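PDB 5DJS: tetratricopeptide TPR_2 repeat protein from Thermobaculum terrenum, which is of unknown function but combines tetratricopeptide repeats with a GT-B-type fold of the glycosyl transferase family 41 and binds uridine-5'-diphosphate. Local coordinates for residues A[314-324]-A[400-409]; A[359-370]-A[390-398]. The protein carries 1 engineered substitution. All coordinates share one frame; numbering follows the deposited sequence.

How the contacts relate
Contact 2 pairs strand 361-365 with strand 392-395, which forms one edge of the six-stranded parallel sheet that includes strand 332-335. Contact 1 lays the loop between strands 300-304 and 332-335, the connection between the two six-stranded sheets, along helix 400-405, which follows strand 392-395 in the chain. Both segments of contact 2 therefore fall, in sequence, between those of contact 1. The centres are about 17 Å apart, yet the contacts touch: Leu403 CD1 is 3.6 Å from Ile365 CG2, and Leu403 also packs on Met398. Both reach uridine-5'-diphosphate, with Arg400 and Leu403 from contact 1 and Ile365, Pro397 and Met398 from contact 2, so together they build part of one nucleotide pocket.

Contact 1. Residues A[314-324]-A[400-409]. With UDP (uridine-5'-diphosphate), chain E.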
loop_
_atom_site.group_PDB
_atom_site.type_symbol
_atom_site.label_atom_id
_atom_site.label_comp_id
_atom_site.label_asym_id
_atom_site.label_seq_id
_atom_site.Cartn_x
_atom_site.Cartn_y
_atom_site.Cartn_z
ATOM N N PRO A 314 0.241 18.381 -3.182
ATOM C CA PRO A 314 1.453 19.004 -2.656
ATOM C C PRO A 314 1.709 20.386 -3.285
ATOM O O PRO A 314 1.100 20.723 -4.312
ATOM C CB PRO A 314 2.555 18.000 -3.032
ATOM C CG PRO A 314 2.027 17.302 -4.235
ATOM C CD PRO A 314 0.543 17.207 -4.024
ATOM N N PRO A 315 2.600 21.188 -2.670
ATOM C CA PRO A 315 2.881 22.515 -3.220
ATOM C C PRO A 315 3.635 22.474 -4.564
ATOM O O PRO A 315 3.341 23.281 -5.445
ATOM C CB PRO A 315 3.722 23.180 -2.121
ATOM C CG PRO A 315 4.388 22.044 -1.413
ATOM C CD PRO A 315 3.436 20.886 -1.487
ATOM N N ASP A 316 4.557 21.522 -4.729
ATOM C CA ASP A 316 5.405 21.427 -5.933
ATOM C C ASP A 316 4.732 20.699 -7.125
ATOM O O ASP A 316 5.387 19.928 -7.839
ATOM C CB ASP A 316 6.763 20.773 -5.570
ATOM C CG ASP A 316 6.628 19.322 -5.070
ATOM O OD1 ASP A 316 5.558 18.960 -4.534
ATOM O OD2 ASP A 316 7.598 18.546 -5.209
ATOM N N LEU A 317 3.447 20.980 -7.365
ATOM C CA LEU A 317 2.664 20.262 -8.382
ATOM C C LEU A 317 3.037 20.768 -9.779
ATOM O O LEU A 317 2.995 21.979 -10.001
ATOM C CB LEU A 317 1.159 20.455 -8.150
ATOM C CG LEU A 317 0.270 19.305 -8.638
ATOM C CD1 LEU A 317 0.415 18.111 -7.710
ATOM C CD2 LEU A 317 -1.189 19.719 -8.724
ATOM N N PRO A 318 3.395 19.859 -10.723
ATOM C CA PRO A 318 3.909 20.277 -12.044
ATOM C C PRO A 318 3.093 21.304 -12.813
ATOM O O PRO A 318 3.674 22.104 -13.554
ATOM C CB PRO A 318 3.938 18.971 -12.832
ATOM C CG PRO A 318 4.236 17.958 -11.797
ATOM C CD PRO A 318 3.432 18.389 -10.596
ATOM N N GLY A 319 1.770 21.282 -12.661
ATOM C CA GLY A 319 0.919 22.239 -13.362
ATOM C C GLY A 319 0.665 21.789 -14.794
ATOM O O GLY A 319 1.553 21.264 -15.487
ATOM N N TRP A 320 -0.560 22.031 -15.239
ATOM C CA TRP A 320 -1.104 21.377 -16.421
ATOM C C TRP A 320 -0.495 21.954 -17.692
ATOM O O TRP A 320 -0.164 23.137 -17.747
ATOM C CB TRP A 320 -2.626 21.540 -16.457
ATOM C CG TRP A 320 -3.364 20.947 -15.283
ATOM C CD1 TRP A 320 -2.830 20.469 -14.110
ATOM C CD2 TRP A 320 -4.780 20.804 -15.160
ATOM N NE1 TRP A 320 -3.830 20.023 -13.284
ATOM C CE2 TRP A 320 -5.037 20.216 -13.901
ATOM C CE3 TRP A 320 -5.861 21.113 -15.994
ATOM C CZ2 TRP A 320 -6.329 19.934 -13.453
ATOM C CZ3 TRP A 320 -7.150 20.828 -15.552
ATOM C CH2 TRP A 320 -7.371 20.247 -14.290
ATOM N N ALA A 321 -0.352 21.103 -18.702
ATOM C CA ALA A 321 0.135 21.509 -20.022
ATOM C C ALA A 321 -1.083 21.792 -20.911
ATOM O O ALA A 321 -2.215 21.437 -20.541
ATOM C CB ALA A 321 1.009 20.415 -20.620
ATOM N N PRO A 322 -0.874 22.421 -22.089
ATOM C CA PRO A 322 -2.020 22.635 -22.997
ATOM C C PRO A 322 -2.513 21.369 -23.768
ATOM O O PRO A 322 -3.148 21.514 -24.814
ATOM C CB PRO A 322 -1.503 23.738 -23.946
ATOM C CG PRO A 322 -0.016 23.605 -23.922
ATOM C CD PRO A 322 0.332 23.154 -22.536
ATOM N N ALA A 323 -2.274 20.166 -23.217
ATOM C CA ALA A 323 -2.466 18.856 -23.882
ATOM C C ALA A 323 -1.318 18.554 -24.861
ATOM O O ALA A 323 -1.101 19.329 -25.789
ATOM C CB ALA A 323 -3.828 18.756 -24.578
ATOM N N ASP A 324 -0.592 17.448 -24.635
ATOM C CA ASP A 324 0.526 16.975 -25.495
ATOM C C ASP A 324 1.805 17.792 -25.267
ATOM O O ASP A 324 1.873 18.977 -25.573
ATOM C CB ASP A 324 0.118 16.890 -26.998
ATOM C CG ASP A 324 1.296 16.618 -27.939
ATOM O OD1 ASP A 324 2.154 15.767 -27.625
ATOM O OD2 ASP A 324 1.347 17.259 -29.013
ATOM N N ARG A 400 8.637 11.531 -8.149
ATOM C CA ARG A 400 7.212 11.879 -7.976
ATOM C C ARG A 400 6.714 12.958 -8.958
ATOM O O ARG A 400 5.752 12.718 -9.682
ATOM C CB ARG A 400 6.953 12.285 -6.513
ATOM C CG ARG A 400 5.640 13.004 -6.202
ATOM C CD ARG A 400 4.561 12.145 -5.542
ATOM N NE ARG A 400 3.917 12.896 -4.448
ATOM C CZ ARG A 400 2.681 12.709 -3.978
ATOM N NH1 ARG A 400 1.871 11.782 -4.489
ATOM N NH2 ARG A 400 2.241 13.473 -2.976
ATOM N N THR A 401 7.356 14.127 -8.979
ATOM C CA THR A 401 6.933 15.227 -9.866
ATOM C C THR A 401 7.153 14.923 -11.349
ATOM O O THR A 401 6.387 15.400 -12.189
ATOM C CB THR A 401 7.634 16.569 -9.547
ATOM O OG1 THR A 401 9.051 16.389 -9.560
ATOM C CG2 THR A 401 7.191 17.114 -8.187
ATOM N N ASP A 402 8.194 14.151 -11.670
ATOM C CA ASP A 402 8.403 13.673 -13.038
ATOM C C ASP A 402 7.248 12.773 -13.491
ATOM O O ASP A 402 6.828 12.850 -14.646
ATOM C CB ASP A 402 9.746 12.930 -13.185
ATOM C CG ASP A 402 10.960 13.864 -13.107
ATOM O OD1 ASP A 402 10.806 15.030 -12.698
ATOM O OD2 ASP A 402 12.079 13.427 -13.452
ATOM N N LEU A 403 6.734 11.937 -12.585
ATOM C CA LEU A 403 5.602 11.052 -12.899
ATOM C C LEU A 403 4.304 11.828 -13.045
ATOM O O LEU A 403 3.539 11.593 -13.984
ATOM C CB LEU A 403 5.431 9.963 -11.837
ATOM C CG LEU A 403 4.294 8.946 -12.066
ATOM C CD1 LEU A 403 4.742 7.759 -12.916
ATOM C CD2 LEU A 403 3.727 8.472 -10.738
ATOM N N LEU A 404 4.045 12.726 -12.106
ATOM C CA LEU A 404 2.921 13.663 -12.225
ATOM C C LEU A 404 2.909 14.392 -13.589
ATOM O O LEU A 404 1.868 14.494 -14.248
ATOM C CB LEU A 404 2.954 14.687 -11.074
ATOM C CG LEU A 404 2.145 14.514 -9.772
ATOM C CD1 LEU A 404 1.426 13.185 -9.643
ATOM C CD2 LEU A 404 3.027 14.770 -8.557
ATOM N N ALA A 405 4.078 14.870 -14.009
ATOM C CA ALA A 405 4.225 15.594 -15.274
ATOM C C ALA A 405 3.844 14.753 -16.499
ATOM O O ALA A 405 3.318 15.311 -17.456
ATOM C CB ALA A 405 5.645 16.148 -15.420
ATOM N N THR A 406 4.078 13.431 -16.470
ATOM C CA THR A 406 3.723 12.548 -17.611
ATOM C C THR A 406 2.220 12.281 -17.744
ATOM O O THR A 406 1.802 11.664 -18.713
ATOM C CB THR A 406 4.454 11.171 -17.603
ATOM O OG1 THR A 406 4.032 10.398 -16.475
ATOM C CG2 THR A 406 5.975 11.330 -17.602
ATOM N N TYR A 407 1.413 12.704 -16.774
ATOM C CA TYR A 407 -0.048 12.714 -16.964
ATOM C C TYR A 407 -0.511 13.714 -18.031
ATOM O O TYR A 407 -1.583 13.534 -18.621
ATOM C CB TYR A 407 -0.787 12.993 -15.654
ATOM C CG TYR A 407 -1.029 11.765 -14.811
ATOM C CD1 TYR A 407 -2.002 10.834 -15.171
ATOM C CD2 TYR A 407 -0.302 11.541 -13.636
ATOM C CE1 TYR A 407 -2.243 9.715 -14.392
ATOM C CE2 TYR A 407 -0.533 10.415 -12.852
ATOM C CZ TYR A 407 -1.510 9.512 -13.236
ATOM O OH TYR A 407 -1.742 8.407 -12.470
ATOM N N ASN A 408 0.289 14.756 -18.270
ATOM C CA ASN A 408 0.029 15.710 -19.357
ATOM C C ASN A 408 -0.057 15.052 -20.729
ATOM O O ASN A 408 -0.805 15.533 -21.587
ATOM C CB ASN A 408 1.098 16.809 -19.400
ATOM C CG ASN A 408 0.926 17.838 -18.293
ATOM O OD1 ASN A 408 -0.192 18.137 -17.881
ATOM N ND2 ASN A 408 2.037 18.411 -17.834
ATOM N N ASP A 409 0.697 13.962 -20.917
ATOM C CA ASP A 409 0.661 13.163 -22.145
ATOM C C ASP A 409 -0.380 12.029 -22.144
ATOM O O ASP A 409 -0.381 11.217 -23.070
ATOM C CB ASP A 409 2.058 12.598 -22.425
ATOM C CG ASP A 409 3.144 13.685 -22.458
ATOM O OD1 ASP A 409 2.829 14.861 -22.752
ATOM O OD2 ASP A 409 4.319 13.363 -22.186
HETATM N N1 UDP E . 5.430 6.368 -7.842
HETATM C C2 UDP E . 6.675 6.881 -8.308
HETATM N N3 UDP E . 7.228 6.383 -9.429
HETATM C C4 UDP E . 6.622 5.407 -10.126
HETATM C C5 UDP E . 5.405 4.885 -9.707
HETATM C C6 UDP E . 4.823 5.387 -8.550
HETATM O O2 UDP E . 7.280 7.792 -7.693
HETATM O O4 UDP E . 7.146 4.959 -11.157
HETATM C "C1'" UDP E . 4.812 6.914 -6.613
HETATM C "C2'" UDP E . 3.505 7.595 -6.970
HETATM O "O2'" UDP E . 3.473 8.837 -6.264
HETATM C "C3'" UDP E . 2.430 6.596 -6.558
HETATM C "C4'" UDP E . 3.083 5.725 -5.485
HETATM O "O4'" UDP E . 4.498 5.909 -5.634
HETATM O "O3'" UDP E . 1.252 7.224 -6.069
HETATM C "C5'" UDP E . 2.784 4.227 -5.558
HETATM O "O5'" UDP E . 1.464 3.934 -6.014
HETATM P PA UDP E . 1.093 2.420 -6.459
HETATM O O1A UDP E . 1.310 1.542 -5.250
HETATM O O2A UDP E . 1.835 2.142 -7.746
HETATM O O3A UDP E . -0.482 2.402 -6.838
HETATM P PB UDP E . -1.669 2.892 -5.857
HETATM O O1B UDP E . -1.256 4.235 -5.331
HETATM O O2B UDP E . -2.844 3.011 -6.770
HETATM O O3B UDP E . -1.792 1.801 -4.820
#
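Pro318 sets its ring against helix 400-405, and the tight part of the contact lies here. Its CG is 3.6 Å from Leu404 CB, the two side chains crossing at about a right angle, and the same CG is 3.4 Å from Thr401 O, a carbonyl already engaged by Ala405 N. Ring atom CB reaches Ala405 CB at 4.2 Å. Three helix residues thus meet one flank of the proline ring.

Further along, Asn408 supplies the polar anchor. Its CG lies anti to the carbonyl carbon (chi1 -75°), which carries the amide to the loop, where OD1 accepts from Ala321 N at 3.1 Å. The N-H points fairly well at the oxygen (154°), but the donor stands above the amide plane, 62° out of it. Ala321 CB meanwhile rests on Asn408 CG at 3.5 Å.

Both ends are looser. Exposed Asp316 brings OD2 to the methyl CG2 of Thr401, a contact without a hydrogen bond, and at the other end exposed Asp324 meets Asp409 by distant approaches alone. Pro314 CG comes obliquely to Arg400 NH2 at 4.0 Å, while UDP O2' lies at the guanidinium edge.

With a single hydrogen bond across the interface, these two segments meet mainly through apolar contacts, and the charge of Arg400 is met by a salt bridge from NH1 to Glu427 rather than by the loop.

Contact 2. Residues A[359-370]-A[390-398]; sequences RARLRLIATGLQ and ERLELLSPM. With UDP (uridine-5'-diphosphate), chain E.
The guanidinium of Arg391 meets Ala360 O at its edge, close to its own plane, and has Arg359 N over one face. NE and NH2 both donate to that oxygen, at 2.9 Å from NE and 2.8 Å from NH2, a side-on grip on one acceptor; NH2 also bonds Leu354 O. Arg361 is placed differently: Arg391 O lies over one face, offset toward the rim, and Glu393 OE1 sits at the edge. Arg361 NE bonds OE1 at 3.1 Å on the anti side, though tilted out of the carboxylate plane, with a weak second bond from NH2; the two planes are 63° apart. The Arg363 guanidinium is more nearly parallel to the carboxylate, at 15°. Glu393 OE2, 3.5 Å from Arg363 NE, lies well out of the guanidinium plane, so this salt bridge is charge attraction without a directed N-H. Glu393 CG stands between the backbone N and the carbonyl carbon (chi1 52°), and the chain extends from there to place one oxygen near each arginine.

Beneath these side chains, strands 361-365 and 392-395 run parallel as the two strands of a right-handed beta-alpha-beta unit completed by helix 372-383. Leu362 N and Leu364 N donate to Arg391 O and Glu393 O, while Glu393 N and Leu395 N return bonds to Leu362 O and Leu364 O. On the face opposite the charged network, Leu362 CD2 meets Leu392 CD1 at 3.7 Å and Leu364 CD1 meets Leu394 CD1 at 3.8 Å, each pair side by side; Leu392 and Leu394 also touch helix 372-383.

At the C-terminal ends, Ile365 CD1 packs on Met398 CE at 3.7 Å. The backbone of Met398 pairs with the uracil edge: UDP N3 donates to Met398 O at 2.9 Å, and Met398 N makes a weak bond to UDP O4.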
loop_
_atom_site.group_PDB
_atom_site.type_symbol
_atom_site.label_atom_id
_atom_site.label_comp_id
_atom_site.label_asym_id
_atom_site.label_seq_id
_atom_site.Cartn_x
_atom_site.Cartn_y
_atom_site.Cartn_z
ATOM N N ARG A 359 -6.327 2.616 -32.902
ATOM C CA ARG A 359 -5.184 3.531 -32.915
ATOM C C ARG A 359 -4.686 3.900 -31.504
ATOM O O ARG A 359 -3.578 4.438 -31.356
ATOM C CB ARG A 359 -5.543 4.799 -33.707
ATOM C CG ARG A 359 -6.025 4.529 -35.133
ATOM C CD ARG A 359 -5.957 5.762 -36.027
ATOM N NE ARG A 359 -4.573 6.223 -36.256
ATOM C CZ ARG A 359 -4.031 7.379 -35.841
ATOM N NH1 ARG A 359 -4.727 8.286 -35.147
ATOM N NH2 ARG A 359 -2.756 7.643 -36.134
ATOM N N ALA A 360 -5.487 3.605 -30.475
ATOM C CA ALA A 360 -5.152 3.976 -29.089
ATOM C C ALA A 360 -3.920 3.233 -28.570
ATOM O O ALA A 360 -3.679 2.085 -28.937
ATOM C CB ALA A 360 -6.332 3.713 -28.163
ATOM N N ARG A 361 -3.165 3.904 -27.708
ATOM C CA ARG A 361 -1.962 3.356 -27.099
ATOM C C ARG A 361 -2.159 3.320 -25.592
ATOM O O ARG A 361 -2.854 4.177 -25.058
ATOM C CB ARG A 361 -0.758 4.232 -27.443
ATOM C CG ARG A 361 -0.461 4.316 -28.934
ATOM C CD ARG A 361 0.577 5.384 -29.255
ATOM N NE ARG A 361 1.878 5.124 -28.640
ATOM C CZ ARG A 361 2.745 4.174 -29.023
ATOM N NH1 ARG A 361 2.477 3.346 -30.033
ATOM N NH2 ARG A 361 3.903 4.039 -28.375
ATOM N N LEU A 362 -1.564 2.325 -24.920
ATOM C CA LEU A 362 -1.616 2.190 -23.453
ATOM C C LEU A 362 -0.240 2.407 -22.841
ATOM O O LEU A 362 0.746 1.825 -23.294
ATOM C CB LEU A 362 -2.135 0.814 -23.057
ATOM C CG LEU A 362 -2.247 0.497 -21.564
ATOM C CD1 LEU A 362 -3.173 1.458 -20.824
ATOM C CD2 LEU A 362 -2.740 -0.928 -21.391
ATOM N N ARG A 363 -0.194 3.230 -21.797
ATOM C CA ARG A 363 1.048 3.674 -21.168
ATOM C C ARG A 363 1.110 3.200 -19.713
ATOM O O ARG A 363 0.380 3.711 -18.865
ATOM C CB ARG A 363 1.091 5.199 -21.211
ATOM C CG ARG A 363 2.371 5.837 -20.682
ATOM C CD ARG A 363 3.347 6.180 -21.793
ATOM N NE ARG A 363 3.969 7.487 -21.567
ATOM C CZ ARG A 363 3.579 8.647 -22.107
ATOM N NH1 ARG A 363 2.546 8.721 -22.954
ATOM N NH2 ARG A 363 4.242 9.760 -21.795
ATOM N N LEU A 364 1.977 2.229 -19.430
ATOM C CA LEU A 364 2.185 1.743 -18.062
ATOM C C LEU A 364 3.508 2.256 -17.520
ATOM O O LEU A 364 4.510 2.299 -18.243
ATOM C CB LEU A 364 2.166 0.216 -18.007
ATOM C CG LEU A 364 1.000 -0.497 -18.680
ATOM C CD1 LEU A 364 1.131 -2.000 -18.484
ATOM C CD2 LEU A 364 -0.335 -0.007 -18.139
ATOM N N ILE A 365 3.501 2.663 -16.254
ATOM C CA ILE A 365 4.717 3.084 -15.558
ATOM C C ILE A 365 4.701 2.468 -14.171
ATOM O O ILE A 365 3.795 2.737 -13.372
ATOM C CB ILE A 365 4.821 4.614 -15.414
ATOM C CG1 ILE A 365 4.784 5.304 -16.784
ATOM C CG2 ILE A 365 6.117 4.980 -14.700
ATOM C CD1 ILE A 365 4.543 6.795 -16.713
ATOM N N ALA A 366 5.718 1.664 -13.879
ATOM C CA ALA A 366 5.780 0.896 -12.631
ATOM C C ALA A 366 7.182 0.323 -12.411
ATOM O O ALA A 366 8.026 0.318 -13.316
ATOM C CB ALA A 366 4.751 -0.224 -12.644
ATOM N N THR A 367 7.417 -0.167 -11.203
ATOM C CA THR A 367 8.699 -0.758 -10.841
ATOM C C THR A 367 8.721 -2.148 -11.424
ATOM O O THR A 367 7.718 -2.854 -11.335
ATOM C CB THR A 367 8.833 -0.889 -9.325
ATOM O OG1 THR A 367 7.703 -1.618 -8.838
ATOM C CG2 THR A 367 8.868 0.480 -8.663
ATOM N N GLY A 368 9.850 -2.532 -12.014
ATOM C CA GLY A 368 9.978 -3.819 -12.694
ATOM C C GLY A 368 10.006 -3.699 -14.200
ATOM O O GLY A 368 10.547 -4.578 -14.870
ATOM N N LEU A 369 9.472 -2.604 -14.740
ATOM C CA LEU A 369 9.474 -2.388 -16.187
ATOM C C LEU A 369 10.822 -2.021 -16.782
ATOM O O LEU A 369 10.972 -2.065 -17.996
ATOM C CB LEU A 369 8.403 -1.374 -16.568
ATOM C CG LEU A 369 6.979 -1.867 -16.293
ATOM C CD1 LEU A 369 5.984 -0.774 -16.623
ATOM C CD2 LEU A 369 6.644 -3.134 -17.071
ATOM N N GLN A 370 11.804 -1.696 -15.945
ATOM C CA GLN A 370 13.205 -1.607 -16.394
ATOM C C GLN A 370 13.793 -2.939 -16.902
ATOM O O GLN A 370 14.736 -2.905 -17.703
ATOM C CB GLN A 370 14.129 -0.978 -15.320
ATOM C CG GLN A 370 14.470 -1.830 -14.105
ATOM C CD GLN A 370 13.321 -1.976 -13.123
ATOM O OE1 GLN A 370 12.156 -1.934 -13.504
ATOM N NE2 GLN A 370 13.641 -2.154 -11.850
ATOM N N GLU A 390 3.563 -3.432 -29.830
ATOM C CA GLU A 390 4.124 -2.089 -30.030
ATOM C C GLU A 390 3.181 -0.951 -29.575
ATOM O O GLU A 390 3.657 0.141 -29.261
ATOM C CB GLU A 390 4.586 -1.875 -31.490
ATOM C CG GLU A 390 3.509 -2.005 -32.574
ATOM C CD GLU A 390 3.498 -3.361 -33.268
ATOM O OE1 GLU A 390 3.585 -4.399 -32.572
ATOM O OE2 GLU A 390 3.394 -3.386 -34.513
ATOM N N ARG A 391 1.866 -1.207 -29.529
ATOM C CA ARG A 391 0.881 -0.205 -29.057
ATOM C C ARG A 391 0.985 0.006 -27.542
ATOM O O ARG A 391 0.506 1.008 -27.019
ATOM C CB ARG A 391 -0.587 -0.566 -29.407
ATOM C CG ARG A 391 -0.840 -1.230 -30.767
ATOM C CD ARG A 391 -1.983 -0.633 -31.587
ATOM N NE ARG A 391 -3.118 -0.096 -30.822
ATOM C CZ ARG A 391 -4.272 -0.718 -30.554
ATOM N NH1 ARG A 391 -4.515 -1.965 -30.942
ATOM N NH2 ARG A 391 -5.206 -0.065 -29.867
ATOM N N LEU A 392 1.588 -0.961 -26.853
ATOM C CA LEU A 392 1.822 -0.924 -25.410
ATOM C C LEU A 392 3.188 -0.318 -25.110
ATOM O O LEU A 392 4.202 -0.896 -25.492
ATOM C CB LEU A 392 1.782 -2.364 -24.898
ATOM C CG LEU A 392 1.746 -2.623 -23.404
ATOM C CD1 LEU A 392 0.376 -2.279 -22.850
ATOM C CD2 LEU A 392 2.071 -4.084 -23.125
ATOM N N GLU A 393 3.220 0.837 -24.445
ATOM C CA GLU A 393 4.499 1.480 -24.081
ATOM C C GLU A 393 4.793 1.480 -22.551
ATOM O O GLU A 393 4.113 2.136 -21.764
ATOM C CB GLU A 393 4.654 2.879 -24.722
ATOM C CG GLU A 393 3.516 3.872 -24.512
ATOM C CD GLU A 393 3.839 5.279 -25.032
ATOM O OE1 GLU A 393 3.088 5.787 -25.895
ATOM O OE2 GLU A 393 4.837 5.888 -24.579
ATOM N N LEU A 394 5.829 0.727 -22.169
ATOM C CA LEU A 394 6.190 0.465 -20.779
ATOM C C LEU A 394 7.402 1.299 -20.401
ATOM O O LEU A 394 8.367 1.354 -21.160
ATOM C CB LEU A 394 6.559 -1.006 -20.607
ATOM C CG LEU A 394 5.598 -2.126 -21.026
ATOM C CD1 LEU A 394 4.138 -1.764 -20.803
ATOM C CD2 LEU A 394 5.812 -2.563 -22.466
ATOM N N LEU A 395 7.362 1.920 -19.226
ATOM C CA LEU A 395 8.419 2.830 -18.779
ATOM C C LEU A 395 8.937 2.482 -17.382
ATOM O O LEU A 395 8.177 2.063 -16.503
ATOM C CB LEU A 395 7.911 4.281 -18.806
ATOM C CG LEU A 395 8.376 5.153 -19.981
ATOM C CD1 LEU A 395 7.418 6.312 -20.221
ATOM C CD2 LEU A 395 9.800 5.660 -19.750
ATOM N N SER A 396 10.240 2.679 -17.192
ATOM C CA SER A 396 10.880 2.490 -15.895
ATOM C C SER A 396 10.395 3.578 -14.929
ATOM O O SER A 396 10.023 4.665 -15.371
ATOM C CB SER A 396 12.405 2.551 -16.048
ATOM O OG SER A 396 12.827 1.829 -17.193
ATOM N N PRO A 397 10.418 3.303 -13.612
ATOM C CA PRO A 397 9.849 4.262 -12.654
ATOM C C PRO A 397 10.645 5.575 -12.514
ATOM O O PRO A 397 11.848 5.612 -12.801
ATOM C CB PRO A 397 9.838 3.475 -11.335
ATOM C CG PRO A 397 10.951 2.497 -11.471
ATOM C CD PRO A 397 11.041 2.147 -12.933
ATOM N N MET A 398 9.946 6.626 -12.074
ATOM C CA MET A 398 10.469 7.995 -12.006
ATOM C C MET A 398 10.245 8.654 -10.649
ATOM O O MET A 398 9.400 8.199 -9.874
ATOM C CB MET A 398 9.716 8.862 -13.003
ATOM C CG MET A 398 9.864 8.452 -14.447
ATOM S SD MET A 398 8.829 9.512 -15.459
ATOM C CE MET A 398 7.240 8.796 -15.176
HETATM N N1 UDP E . 5.430 6.368 -7.842
HETATM C C2 UDP E . 6.675 6.881 -8.308
HETATM N N3 UDP E . 7.228 6.383 -9.429
HETATM C C4 UDP E . 6.622 5.407 -10.126
HETATM C C5 UDP E . 5.405 4.885 -9.707
HETATM C C6 UDP E . 4.823 5.387 -8.550
HETATM O O2 UDP E . 7.280 7.792 -7.693
HETATM O O4 UDP E . 7.146 4.959 -11.157
HETATM C "C1'" UDP E . 4.812 6.914 -6.613
HETATM C "C2'" UDP E . 3.505 7.595 -6.970
HETATM O "O2'" UDP E . 3.473 8.837 -6.264
HETATM C "C3'" UDP E . 2.430 6.596 -6.558
HETATM C "C4'" UDP E . 3.083 5.725 -5.485
HETATM O "O4'" UDP E . 4.498 5.909 -5.634
HETATM O "O3'" UDP E . 1.252 7.224 -6.069
HETATM C "C5'" UDP E . 2.784 4.227 -5.558
HETATM O "O5'" UDP E . 1.464 3.934 -6.014
HETATM P PA UDP E . 1.093 2.420 -6.459
HETATM O O1A UDP E . 1.310 1.542 -5.250
HETATM O O2A UDP E . 1.835 2.142 -7.746
HETATM O O3A UDP E . -0.482 2.402 -6.838
HETATM P PB UDP E . -1.669 2.892 -5.857
HETATM O O1B UDP E . -1.256 4.235 -5.331
HETATM O O2B UDP E . -2.844 3.011 -6.770
HETATM O O3B UDP E . -1.792 1.801 -4.820
#